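Local coordinates for peptidoglycan-recognition protein-SD (Drosophila melanogaster, PDB 2RKQ) that binds bacterial peptidoglycan as a secreted pattern-recognition receptor of innate immunity and thereby activates the Toll pathway in response to Gram-positive bacteria, at residues V30-A35 against I65-L70. Numbering follows the deposited sequence.
Sequences VIAHTA and IGYHYL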
loop_
_atom_site.group_PDB
_atom_site.type_symbol
_atom_site.label_atom_id
_atom_site.label_comp_id
_atom_site.label_asym_id
_atom_site.label_seq_id
_atom_site.Cartn_x
_atom_site.Cartn_y
_atom_site.Cartn_z
ATOM N N VAL A 30 -4.359 -4.741 -3.011
ATOM C CA VAL A 30 -3.322 -5.660 -2.583
ATOM C C VAL A 30 -2.679 -5.094 -1.330
ATOM O O VAL A 30 -2.240 -3.958 -1.329
ATOM C CB VAL A 30 -2.252 -5.875 -3.689
ATOM C CG1 VAL A 30 -1.099 -6.733 -3.169
ATOM C CG2 VAL A 30 -2.885 -6.580 -4.878
ATOM N N ILE A 31 -2.643 -5.887 -0.261
ATOM C CA ILE A 31 -2.070 -5.456 0.998
ATOM C C ILE A 31 -0.661 -6.012 1.162
ATOM O O ILE A 31 -0.438 -7.233 1.115
ATOM C CB ILE A 31 -2.930 -5.905 2.193
ATOM C CG1 ILE A 31 -4.397 -5.482 2.007
ATOM C CG2 ILE A 31 -2.356 -5.355 3.510
ATOM C CD1 ILE A 31 -4.601 -3.970 1.831
ATOM N N ALA A 32 0.275 -5.093 1.376
ATOM C CA ALA A 32 1.684 -5.403 1.581
ATOM C C ALA A 32 2.179 -4.879 2.917
ATOM O O ALA A 32 1.492 -4.119 3.594
ATOM C CB ALA A 32 2.513 -4.792 0.447
ATOM N N HIS A 33 3.357 -5.344 3.327
ATOM C CA HIS A 33 4.135 -4.614 4.322
ATOM C C HIS A 33 5.442 -4.181 3.685
ATOM O O HIS A 33 5.846 -4.711 2.643
ATOM C CB HIS A 33 4.312 -5.384 5.650
ATOM C CG HIS A 33 5.266 -6.551 5.630
ATOM N ND1 HIS A 33 5.848 -7.088 4.499
ATOM C CD2 HIS A 33 5.698 -7.311 6.668
ATOM C CE1 HIS A 33 6.623 -8.109 4.852
ATOM N NE2 HIS A 33 6.539 -8.265 6.157
ATOM N N THR A 34 6.076 -3.194 4.297
ATOM C CA THR A 34 7.346 -2.706 3.748
ATOM C C THR A 34 8.499 -3.590 4.175
ATOM O O THR A 34 9.570 -3.560 3.547
ATOM C CB THR A 34 7.632 -1.267 4.167
ATOM O OG1 THR A 34 7.694 -1.188 5.593
ATOM C CG2 THR A 34 6.548 -0.358 3.664
ATOM N N ALA A 35 8.267 -4.350 5.250
ATOM C CA ALA A 35 9.187 -5.354 5.803
ATOM C C ALA A 35 10.326 -4.763 6.613
ATOM O O ALA A 35 11.143 -5.503 7.171
ATOM C CB ALA A 35 9.714 -6.305 4.712
ATOM N N ILE A 65 8.036 5.618 -5.435
ATOM C CA ILE A 65 7.609 4.675 -4.406
ATOM C C ILE A 65 6.570 3.733 -5.027
ATOM O O ILE A 65 5.771 4.151 -5.850
ATOM C CB ILE A 65 7.067 5.436 -3.178
ATOM C CG1 ILE A 65 7.031 4.533 -1.948
ATOM C CG2 ILE A 65 5.754 6.212 -3.510
ATOM C CD1 ILE A 65 6.881 5.353 -0.671
ATOM N N GLY A 66 6.610 2.456 -4.659
ATOM C CA GLY A 66 5.910 1.434 -5.439
ATOM C C GLY A 66 4.428 1.285 -5.196
ATOM O O GLY A 66 3.735 0.606 -5.949
ATOM N N TYR A 67 3.953 1.899 -4.120
ATOM C CA TYR A 67 2.579 1.717 -3.647
ATOM C C TYR A 67 1.740 2.960 -3.847
ATOM O O TYR A 67 2.267 4.074 -4.003
ATOM C CB TYR A 67 2.605 1.343 -2.154
ATOM C CG TYR A 67 3.310 0.036 -1.933
ATOM C CD1 TYR A 67 4.597 -0.009 -1.441
ATOM C CD2 TYR A 67 2.687 -1.160 -2.257
ATOM C CE1 TYR A 67 5.238 -1.216 -1.282
ATOM C CE2 TYR A 67 3.325 -2.363 -2.114
ATOM C CZ TYR A 67 4.588 -2.389 -1.614
ATOM O OH TYR A 67 5.192 -3.621 -1.475
ATOM N N HIS A 68 0.418 2.762 -3.844
ATOM C CA HIS A 68 -0.526 3.868 -3.923
ATOM C C HIS A 68 -0.761 4.541 -2.593
ATOM O O HIS A 68 -0.989 5.761 -2.543
ATOM C CB HIS A 68 -1.842 3.391 -4.520
ATOM C CG HIS A 68 -1.647 2.735 -5.840
ATOM N ND1 HIS A 68 -1.474 3.437 -7.012
ATOM C CD2 HIS A 68 -1.479 1.431 -6.155
ATOM C CE1 HIS A 68 -1.244 2.586 -7.997
ATOM N NE2 HIS A 68 -1.249 1.363 -7.502
ATOM N N TYR A 69 -0.739 3.744 -1.520
ATOM C CA TYR A 69 -0.906 4.277 -0.176
ATOM C C TYR A 69 -0.039 3.480 0.764
ATOM O O TYR A 69 0.162 2.276 0.558
ATOM C CB TYR A 69 -2.343 4.112 0.285
ATOM C CG TYR A 69 -3.346 4.939 -0.466
ATOM C CD1 TYR A 69 -4.202 4.345 -1.408
ATOM C CD2 TYR A 69 -3.467 6.304 -0.225
ATOM C CE1 TYR A 69 -5.142 5.108 -2.110
ATOM C CE2 TYR A 69 -4.415 7.071 -0.906
ATOM C CZ TYR A 69 -5.257 6.456 -1.835
ATOM O OH TYR A 69 -6.199 7.199 -2.520
ATOM N N LEU A 70 0.458 4.148 1.802
ATOM C CA LEU A 70 1.204 3.476 2.870
ATOM C C LEU A 70 0.624 3.898 4.192
ATOM O O LEU A 70 0.125 5.010 4.326
ATOM C CB LEU A 70 2.694 3.827 2.809
ATOM C CG LEU A 70 3.346 3.223 1.558
ATOM C CD1 LEU A 70 3.394 4.267 0.427
ATOM C CD2 LEU A 70 4.713 2.664 1.872
HETATM O O HOH W 1 7.085 -3.759 0.243
#
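The phenol end of Y67 reaches A32 in the core of the amidase-type PGRP domain, its side chain lying across strand 97-102 on one face of the mixed β-sheet. That strand separates strands 26-33 and 69-71 and is hydrogen-bonded to V30 and A32. No direct hydrogen bond joins the two segments; they meet through side chains and one water bridge. In Y67, CG anti to the carbonyl carbon (chi1 -63°) carries the ring from the turn ahead of strand 69-71 past A101 toward strand 26-33, where it approaches A32 obliquely. Y67 CE2 lies 3.6 Å from A32 CB, and Y67 OH lies 3.5 Å from A32 CB. Alanine suits the spot because its short side chain admits the tip of a long aromatic one. The F89 ring meets that of Y67, their planes about 15° apart. Nearby, T34 CG2 touches L70 CD2 at 4.0 Å, the two side chains crossing at about a right angle, and both residues also pack on L52 of helix 42-58. Threonine serves two needs here: its methyl joins this apolar cluster, while OG1 is hydrogen-bonded to G104 N. Tyrosine too combines apolar ring with polar end: Y67 OH is hydrogen-bonded at 2.6 Å to a water, which donates to H33 O at 2.9 Å.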